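Local coordinates for protein serine-tRNA ligase (Naegleria fowleri, PDB 6BLJ) that probably charges tRNA with serine in the cytosol by way of a seryl-adenylate, as class II synthetases of this family do, and here holds AMP, at residues W350-F353 and D354-G358; L228-Y231 and A232-L236; A362-S366 and L367-Y371; K295-E299 and S300-I304. All blocks are in the same frame, centred on the assembly; numbering follows the deposited sequence.

Overall arrangement
Four short-range contacts illustrate how local chemistry follows place in the fold. Interactions 1 and 3 use the same element, helix 348-366: interaction 1 is a regular, partly buried stretch of it, whereas interaction 3 is its buried C-terminal end, where the chain turns toward strand 371-375. Interaction 2, also buried, belongs to helix 220-238 at the subunit interface; it meets interaction 3 through aromatic packing and a probable hydrogen bond between Tyr231 and Ser366, their centres about 14 Å apart. Interaction 4 lies at the surface, where a carboxylate-to-backbone bond accompanies a small apolar cluster. Its sole touch with the others is Pro303 packing on Met352 of interaction 1.

Interaction 1 of 4, residues W350-F353 and D354-G358; sequences WEMF and DEMIG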
# COMPACT_ATOMS: atom_id res chain seq x y z
N TRP A 350 14.21 -28.25 -18.54
CA TRP A 350 15.35 -28.48 -17.65
C TRP A 350 16.67 -28.35 -18.39
O TRP A 350 17.66 -27.85 -17.83
CB TRP A 350 15.22 -29.86 -16.97
CG TRP A 350 14.03 -29.84 -16.06
CD1 TRP A 350 12.86 -30.53 -16.21
CD2 TRP A 350 13.85 -28.99 -14.92
NE1 TRP A 350 11.98 -30.18 -15.21
CE2 TRP A 350 12.57 -29.23 -14.41
CE3 TRP A 350 14.67 -28.05 -14.28
CZ2 TRP A 350 12.08 -28.58 -13.29
CZ3 TRP A 350 14.18 -27.40 -13.15
CH2 TRP A 350 12.90 -27.66 -12.67
N GLU A 351 16.72 -28.79 -19.65
CA GLU A 351 17.91 -28.53 -20.46
C GLU A 351 18.09 -27.03 -20.70
O GLU A 351 19.21 -26.51 -20.67
CB GLU A 351 17.82 -29.30 -21.78
CG GLU A 351 17.87 -30.81 -21.58
CD GLU A 351 17.51 -31.58 -22.84
OE1 GLU A 351 17.31 -30.96 -23.90
OE2 GLU A 351 17.41 -32.82 -22.76
N MET A 352 16.99 -26.31 -20.91
CA MET A 352 17.09 -24.87 -21.13
C MET A 352 17.55 -24.14 -19.86
O MET A 352 18.26 -23.13 -19.94
CB MET A 352 15.75 -24.32 -21.63
CG MET A 352 15.78 -22.87 -22.10
SD MET A 352 16.94 -22.62 -23.46
CE MET A 352 16.30 -23.75 -24.70
N PHE A 353 17.12 -24.63 -18.69
CA PHE A 353 17.60 -24.09 -17.42
C PHE A 353 19.12 -24.11 -17.36
O PHE A 353 19.76 -23.10 -17.04
CB PHE A 353 16.97 -24.90 -16.27
CG PHE A 353 17.39 -24.46 -14.88
CD1 PHE A 353 16.64 -23.51 -14.18
CD2 PHE A 353 18.51 -25.00 -14.26
CE1 PHE A 353 17.01 -23.10 -12.90
CE2 PHE A 353 18.88 -24.60 -12.98
CZ PHE A 353 18.13 -23.65 -12.30
N ASP A 354 19.72 -25.27 -17.68
CA ASP A 354 21.18 -25.40 -17.69
C ASP A 354 21.81 -24.45 -18.70
O ASP A 354 22.87 -23.87 -18.44
CB ASP A 354 21.57 -26.85 -17.99
CG ASP A 354 21.19 -27.82 -16.88
OD1 ASP A 354 20.96 -27.36 -15.75
OD2 ASP A 354 21.13 -29.03 -17.14
N GLU A 355 21.19 -24.31 -19.88
CA GLU A 355 21.73 -23.41 -20.90
C GLU A 355 21.72 -21.96 -20.41
O GLU A 355 22.70 -21.23 -20.62
CB GLU A 355 20.92 -23.53 -22.20
CG GLU A 355 21.30 -22.48 -23.26
CD GLU A 355 20.46 -22.55 -24.54
OE1 GLU A 355 20.25 -23.67 -25.07
OE2 GLU A 355 20.00 -21.48 -25.00
N MET A 356 20.65 -21.55 -19.73
CA MET A 356 20.50 -20.15 -19.32
C MET A 356 21.46 -19.79 -18.19
O MET A 356 22.07 -18.72 -18.21
CB MET A 356 19.05 -19.87 -18.91
CG MET A 356 18.09 -19.97 -20.12
SD MET A 356 16.35 -20.08 -19.64
CE MET A 356 16.06 -18.40 -19.05
N ILE A 357 21.58 -20.65 -17.17
CA ILE A 357 22.57 -20.35 -16.14
C ILE A 357 23.96 -20.41 -16.76
O ILE A 357 24.83 -19.62 -16.40
CB ILE A 357 22.41 -21.28 -14.91
CG1 ILE A 357 23.23 -20.77 -13.72
CG2 ILE A 357 22.79 -22.73 -15.24
CD1 ILE A 357 22.83 -19.37 -13.24
N GLY A 358 24.16 -21.30 -17.75
CA GLY A 358 25.43 -21.34 -18.46
C GLY A 358 25.73 -20.06 -19.23
O GLY A 358 26.88 -19.63 -19.32
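Met352 and Met356 lie one turn apart on helix 348-366, an alpha-helix packed against the antiparallel sheet of the class II synthetase core, and the stretch from Trp350 to Gly358 illustrates how helical spacing brings together side chains one, three and four residues apart. The backbone bonds come first. Met356 N donates to Met352 O at 2.9 Å, Glu355 N to Glu351 O at 3.1 Å, and Ile357 N to Phe353 O at 3.1 Å; the bond from Asp354 N to Trp350 O is weak. Apolar packing follows the same spacing. Met356 runs beside Met352 O (its CG 3.2 Å away), its SD 3.8 Å from Met352 CG, and its side chain continues onto Val340 and Leu441 of the sheet. Where sulfur meets charge, Met352 and Glu355 run side by side in the same direction. With CG anti to N (chi1 -171°) and two further bends, the Met352 chain brings SD to within 3.6 Å of Glu355 OE2. That oxygen is held by a salt bridge to Lys305 and a hydrogen bond from Tyr241, which would fix the carboxylate beside the thioether. The aromatic contact is different again: Phe353 packs edge-to-face with Phe389, while its own edge is approached by its sequence neighbour. Asp354 OD1 lies in the plane of the Phe353 ring, 3.7 Å from CD2, with the carboxylate turned 68° to the ring.

Interaction 2 of 4, residues L228-Y231 and A232-L236; sequences LQNY and AIDFL
Four consecutive backbone bonds, from the N-H groups of Ala232, Ile233, Asp234 and Phe235 back to the carbonyls of Leu228, Gln229, Asn230 and Tyr231, keep this part of helix 220-238 regular, the tightest being Phe235 N to Tyr231 O at 2.7 Å. On one flank of the helix the side chains are aromatic. Tyr231 and Phe235 form an offset edge-to-face pair, the edge of Phe235 directed at the face of Tyr231, with centroids 5.8 Å apart and planes at 64°. Both rings swing away from their backbone nitrogens (chi1 170° for Tyr231), which lets the phenol end of the tyrosine meet its partner: Phe235 CD1 is 3.7 Å from Tyr231 OH and 4.0 Å from CZ. A bond to Ser366 OG satisfies the hydroxyl and fixes the position of the phenol end. A polar flank carries Asn230 and Asp234, whose amide and carboxylate planes stand 69° apart with Asn230 ND2 3.5 Å from Asp234 OD2. Asp234 OD2 is hydrogen-bonded to Tyr474 OH, and Asn230 OD1 to ND2 of Asn230 of the second subunit. This meeting of like residues across the subunit interface, and the strand 242-245 that follows, are consistent with the interface helix of class II motif 1. Toward the sheet, Ala232 and Ile233 pack on Ile336 of strand 332-342, and Ile233 also on Met309 of strand 304-313; Phe235, from the aromatic flank, also reaches Leu445 of strand 436-447. Phe363 of helix 348-366 packs against both rings, edge-to-face with Phe235.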
# COMPACT_ATOMS: atom_id res chain seq x y z
N LEU A 228 27.72 -2.00 -20.63
CA LEU A 228 27.23 -3.28 -20.13
C LEU A 228 25.94 -3.69 -20.82
O LEU A 228 25.75 -4.86 -21.17
CB LEU A 228 27.01 -3.21 -18.62
CG LEU A 228 28.11 -3.61 -17.64
CD1 LEU A 228 27.64 -3.29 -16.21
CD2 LEU A 228 28.46 -5.09 -17.77
N GLN A 229 25.02 -2.73 -21.00
CA GLN A 229 23.76 -3.02 -21.67
C GLN A 229 24.01 -3.40 -23.13
O GLN A 229 23.43 -4.37 -23.63
CB GLN A 229 22.84 -1.80 -21.60
CG GLN A 229 22.29 -1.50 -20.23
CD GLN A 229 21.70 -0.12 -20.18
OE1 GLN A 229 22.06 0.70 -19.32
NE2 GLN A 229 20.83 0.18 -21.13
N ASN A 230 24.84 -2.62 -23.82
CA ASN A 230 25.12 -2.87 -25.23
C ASN A 230 25.79 -4.23 -25.44
O ASN A 230 25.44 -4.98 -26.36
CB ASN A 230 26.00 -1.74 -25.76
CG ASN A 230 25.90 -1.55 -27.27
OD1 ASN A 230 25.95 -0.43 -27.76
ND2 ASN A 230 25.76 -2.65 -28.00
N TYR A 231 26.77 -4.54 -24.60
CA TYR A 231 27.47 -5.82 -24.69
C TYR A 231 26.53 -6.97 -24.36
O TYR A 231 26.50 -7.99 -25.07
CB TYR A 231 28.69 -5.81 -23.76
CG TYR A 231 29.35 -7.16 -23.58
CD1 TYR A 231 29.71 -7.93 -24.68
CD2 TYR A 231 29.63 -7.67 -22.31
CE1 TYR A 231 30.31 -9.18 -24.53
CE2 TYR A 231 30.25 -8.92 -22.14
CZ TYR A 231 30.58 -9.66 -23.27
OH TYR A 231 31.18 -10.90 -23.15
N ALA A 232 25.73 -6.82 -23.30
CA ALA A 232 24.81 -7.89 -22.90
C ALA A 232 23.85 -8.23 -24.03
O ALA A 232 23.61 -9.41 -24.32
CB ALA A 232 24.03 -7.47 -21.65
N ILE A 233 23.29 -7.22 -24.68
CA ILE A 233 22.35 -7.47 -25.77
C ILE A 233 23.06 -8.13 -26.95
O ILE A 233 22.53 -9.07 -27.56
CB ILE A 233 21.65 -6.15 -26.15
CG1 ILE A 233 20.65 -5.79 -25.03
CG2 ILE A 233 20.94 -6.25 -27.48
CD1 ILE A 233 20.32 -4.36 -24.96
N ASP A 234 24.26 -7.65 -27.30
CA ASP A 234 25.03 -8.31 -28.36
C ASP A 234 25.32 -9.76 -27.99
O ASP A 234 25.16 -10.68 -28.80
CB ASP A 234 26.33 -7.56 -28.63
CG ASP A 234 26.11 -6.30 -29.41
OD1 ASP A 234 24.97 -6.10 -29.89
OD2 ASP A 234 27.09 -5.53 -29.56
N PHE A 235 25.76 -9.97 -26.75
CA PHE A 235 26.09 -11.30 -26.24
C PHE A 235 24.91 -12.27 -26.41
O PHE A 235 25.07 -13.36 -26.96
CB PHE A 235 26.48 -11.14 -24.76
CG PHE A 235 26.91 -12.41 -24.07
CD1 PHE A 235 28.22 -12.83 -24.13
CD2 PHE A 235 26.02 -13.12 -23.28
CE1 PHE A 235 28.63 -13.97 -23.44
CE2 PHE A 235 26.42 -14.26 -22.61
CZ PHE A 235 27.73 -14.67 -22.69
N LEU A 236 23.72 -11.86 -25.98
CA LEU A 236 22.58 -12.76 -26.09
C LEU A 236 22.03 -12.85 -27.51
O LEU A 236 21.56 -13.92 -27.92
CB LEU A 236 21.47 -12.33 -25.13
CG LEU A 236 21.70 -12.69 -23.66
CD1 LEU A 236 20.55 -12.20 -22.77
CD2 LEU A 236 21.91 -14.21 -23.50

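Interaction 3 of 4, residues A362-S366 and L367-Y371; sequences AFYQS and LGIPY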
# COMPACT_ATOMS: atom_id res chain seq x y z
N ALA A 362 29.00 -17.76 -18.55
CA ALA A 362 29.90 -17.30 -19.61
C ALA A 362 29.99 -15.78 -19.64
O ALA A 362 31.05 -15.21 -19.91
CB ALA A 362 29.45 -17.84 -20.97
N PHE A 363 28.88 -15.10 -19.34
CA PHE A 363 28.91 -13.64 -19.33
C PHE A 363 29.88 -13.12 -18.27
O PHE A 363 30.75 -12.29 -18.57
CB PHE A 363 27.51 -13.08 -19.11
CG PHE A 363 27.43 -11.57 -19.23
CD1 PHE A 363 27.49 -10.95 -20.47
CD2 PHE A 363 27.28 -10.77 -18.10
CE1 PHE A 363 27.40 -9.57 -20.58
CE2 PHE A 363 27.19 -9.39 -18.21
CZ PHE A 363 27.26 -8.79 -19.45
N TYR A 364 29.75 -13.60 -17.03
CA TYR A 364 30.61 -13.09 -15.96
C TYR A 364 32.04 -13.58 -16.08
O TYR A 364 32.98 -12.85 -15.71
CB TYR A 364 30.00 -13.42 -14.59
CG TYR A 364 28.77 -12.57 -14.41
CD1 TYR A 364 28.89 -11.21 -14.10
CD2 TYR A 364 27.49 -13.07 -14.66
CE1 TYR A 364 27.79 -10.38 -14.01
CE2 TYR A 364 26.36 -12.24 -14.55
CZ TYR A 364 26.53 -10.90 -14.23
OH TYR A 364 25.45 -10.06 -14.13
N GLN A 365 32.26 -14.80 -16.60
CA GLN A 365 33.63 -15.17 -16.93
C GLN A 365 34.23 -14.19 -17.94
O GLN A 365 35.39 -13.80 -17.81
CB GLN A 365 33.70 -16.60 -17.48
CG GLN A 365 33.39 -17.68 -16.47
CD GLN A 365 33.13 -19.01 -17.15
OE1 GLN A 365 33.62 -19.24 -18.25
NE2 GLN A 365 32.33 -19.87 -16.52
N SER A 366 33.45 -13.77 -18.95
CA SER A 366 34.02 -12.85 -19.93
C SER A 366 34.37 -11.51 -19.29
O SER A 366 35.26 -10.81 -19.77
CB SER A 366 33.07 -12.63 -21.12
OG SER A 366 32.00 -11.75 -20.78
N LEU A 367 33.67 -11.14 -18.21
CA LEU A 367 33.97 -9.91 -17.48
C LEU A 367 35.08 -10.07 -16.45
O LEU A 367 35.47 -9.08 -15.83
CB LEU A 367 32.70 -9.38 -16.78
CG LEU A 367 31.63 -8.82 -17.73
CD1 LEU A 367 30.34 -8.64 -16.98
CD2 LEU A 367 32.10 -7.47 -18.31
N GLY A 368 35.60 -11.28 -16.25
CA GLY A 368 36.55 -11.52 -15.18
C GLY A 368 35.98 -11.35 -13.79
O GLY A 368 36.69 -10.94 -12.88
N ILE A 369 34.71 -11.67 -13.59
CA ILE A 369 34.05 -11.53 -12.30
C ILE A 369 34.01 -12.90 -11.63
O ILE A 369 33.34 -13.80 -12.16
CB ILE A 369 32.63 -10.96 -12.46
CG1 ILE A 369 32.66 -9.53 -13.02
CG2 ILE A 369 31.90 -10.97 -11.13
CD1 ILE A 369 33.37 -8.54 -12.13
N PRO A 370 34.66 -13.09 -10.48
CA PRO A 370 34.56 -14.39 -9.80
C PRO A 370 33.17 -14.55 -9.20
O PRO A 370 32.52 -13.56 -8.85
CB PRO A 370 35.63 -14.31 -8.69
CG PRO A 370 36.36 -13.03 -8.92
CD PRO A 370 35.41 -12.13 -9.67
N TYR A 371 32.71 -15.80 -9.12
CA TYR A 371 31.36 -16.06 -8.63
C TYR A 371 31.26 -17.49 -8.12
O TYR A 371 32.17 -18.31 -8.29
CB TYR A 371 30.29 -15.80 -9.71
CG TYR A 371 30.40 -16.73 -10.87
CD1 TYR A 371 31.11 -16.37 -12.01
CD2 TYR A 371 29.86 -18.01 -10.81
CE1 TYR A 371 31.25 -17.24 -13.07
CE2 TYR A 371 29.99 -18.89 -11.87
CZ TYR A 371 30.67 -18.50 -13.00
OH TYR A 371 30.81 -19.39 -14.05
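Leu367 CD1 lies against both rings of the last helical turn, 3.5 Å from Phe363 CE2 and 4.1 Å from Tyr364 CD1. The rings also pack on each other, with Phe363 CD2 above the centre of the Tyr364 face. Ile369 CB adds a contact at the edge of the Tyr364 ring, near its plane, and Tyr371 CD1 rests on Tyr364 CB. Around this core the helix 348-366 ends in a Schellman motif. Gly368 takes a positive phi of 65°, a value that favours glycine, and the chain bends back so that Ile369 N reaches Tyr364 O at 3.0 Å in a nearly straight bond, while Gly368 N bonds to Gln365 O from above the carbonyl plane. Phe363 O is gripped twice, by Leu367 N and by Ser366 OG at 2.6 Å; the hydroxyl lies between its own N and C (chi1 77°), folded back over the preceding turn. Tyr364 OH bonds to Leu445 O of strand 436-447. At the outer, polar side the extended side chain of Gln365 places NE2 2.9 Å from Tyr371 OH, amide and ring nearly coplanar, their planes 5° apart; the same hydroxyl is hydrogen-bonded to Glu361.

Interaction 4 of 4, residues K295-E299 and S300-I304; sequences KRFDE and SELPI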
# COMPACT_ATOMS: atom_id res chain seq x y z
N LYS A 295 -1.67 -17.24 -26.29
CA LYS A 295 -1.09 -17.71 -27.53
C LYS A 295 -0.87 -19.22 -27.48
O LYS A 295 -0.86 -19.84 -26.42
CB LYS A 295 0.22 -16.98 -27.82
CG LYS A 295 -0.00 -15.51 -28.19
CD LYS A 295 1.30 -14.80 -28.52
CE LYS A 295 1.04 -13.38 -29.03
NZ LYS A 295 2.23 -12.51 -28.81
N ARG A 296 -0.73 -19.81 -28.66
CA ARG A 296 -0.55 -21.24 -28.84
C ARG A 296 0.67 -21.49 -29.71
O ARG A 296 0.83 -20.84 -30.75
CB ARG A 296 -1.80 -21.84 -29.49
CG ARG A 296 -2.04 -23.30 -29.29
CD ARG A 296 -3.53 -23.57 -29.47
NE ARG A 296 -3.93 -24.88 -28.96
CZ ARG A 296 -5.09 -25.12 -28.36
NH1 ARG A 296 -5.37 -26.34 -27.93
NH2 ARG A 296 -5.96 -24.13 -28.17
N PHE A 297 1.53 -22.43 -29.31
CA PHE A 297 2.76 -22.69 -30.06
C PHE A 297 2.96 -24.19 -30.31
O PHE A 297 2.75 -25.01 -29.41
CB PHE A 297 3.98 -22.13 -29.33
CG PHE A 297 3.94 -20.63 -29.14
CD1 PHE A 297 4.15 -19.78 -30.22
CD2 PHE A 297 3.71 -20.08 -27.89
CE1 PHE A 297 4.12 -18.40 -30.05
CE2 PHE A 297 3.68 -18.69 -27.71
CZ PHE A 297 3.89 -17.85 -28.79
N ASP A 298 3.37 -24.52 -31.53
CA ASP A 298 3.72 -25.87 -31.93
C ASP A 298 5.16 -26.19 -31.55
O ASP A 298 5.98 -25.30 -31.32
CB ASP A 298 3.59 -26.04 -33.45
CG ASP A 298 2.18 -26.26 -33.88
OD1 ASP A 298 1.42 -26.88 -33.11
OD2 ASP A 298 1.84 -25.82 -35.00
N GLU A 299 5.46 -27.49 -31.54
CA GLU A 299 6.84 -27.93 -31.31
C GLU A 299 7.79 -27.26 -32.29
O GLU A 299 8.92 -26.90 -31.93
CB GLU A 299 6.92 -29.46 -31.45
CG GLU A 299 8.28 -30.02 -31.09
CD GLU A 299 8.55 -29.93 -29.60
OE1 GLU A 299 7.57 -29.94 -28.83
OE2 GLU A 299 9.72 -29.84 -29.20
N SER A 300 7.35 -27.09 -33.54
CA SER A 300 8.19 -26.47 -34.56
C SER A 300 8.47 -25.00 -34.28
O SER A 300 9.42 -24.45 -34.83
CB SER A 300 7.53 -26.62 -35.93
OG SER A 300 6.37 -25.80 -36.03
N GLU A 301 7.65 -24.35 -33.44
CA GLU A 301 7.79 -22.94 -33.10
C GLU A 301 8.51 -22.72 -31.78
O GLU A 301 8.54 -21.59 -31.29
CB GLU A 301 6.42 -22.27 -33.04
CG GLU A 301 5.63 -22.38 -34.34
CD GLU A 301 4.18 -21.97 -34.17
OE1 GLU A 301 3.50 -22.55 -33.30
OE2 GLU A 301 3.73 -21.08 -34.92
N LEU A 302 9.05 -23.77 -31.17
CA LEU A 302 9.69 -23.67 -29.87
C LEU A 302 11.10 -24.21 -29.96
O LEU A 302 11.38 -25.10 -30.78
CB LEU A 302 8.88 -24.44 -28.81
CG LEU A 302 7.47 -23.90 -28.55
CD1 LEU A 302 6.58 -24.96 -27.90
CD2 LEU A 302 7.52 -22.64 -27.65
N PRO A 303 12.03 -23.69 -29.15
CA PRO A 303 11.84 -22.68 -28.11
C PRO A 303 11.82 -21.23 -28.61
O PRO A 303 12.26 -20.94 -29.72
CB PRO A 303 13.04 -22.90 -27.20
CG PRO A 303 14.12 -23.36 -28.15
CD PRO A 303 13.41 -24.22 -29.16
N ILE A 304 11.29 -20.34 -27.78
CA ILE A 304 11.26 -18.91 -28.04
C ILE A 304 12.20 -18.24 -27.05
O ILE A 304 11.98 -18.34 -25.83
CB ILE A 304 9.84 -18.33 -27.91
CG1 ILE A 304 8.89 -19.04 -28.87
CG2 ILE A 304 9.84 -16.83 -28.16
CD1 ILE A 304 7.45 -18.68 -28.63
O HOH W 1 11.04 -27.42 -29.21
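Phe297 starts the contact by offering one ring face to Ile304. The CD1 methyl of Ile304 sits 3.6 Å from the ring centroid and almost on the ring normal, a CH-pi contact, while Phe297 CB meets Leu302 CD2 at 4.0 Å. Asp298, next along, begins the turn into a short 3-10 segment. Glu301, its chain extended, reaches back so that OE1 accepts Asp298 N at 2.7 Å on the anti lone pair, in a line of 177°, the glutamate half of a capping box; Glu301 N bonds in return to the backbone O of Asp298, from above the carbonyl plane. Asp298 OD2 lies 4.0 Å from Glu301 OE1, a repulsion the straight N-H bond would partly offset. Glu299 follows, its O accepting Leu302 N at 3.2 Å. Bent at chi2 (70°), its side chain carries OE2 to a water 2.8 Å away that also lies, more weakly bonded, by Leu302 O. Lys348 makes a salt bridge with OE2, and Tyr425 bonds to OE1. The turn bridges strand 296-297, paired in parallel with strand 424-425, and strand 304-313, where Ile304 pairs with Val341 of strand 332-342; Leu302 packs on Tyr425 and Val341.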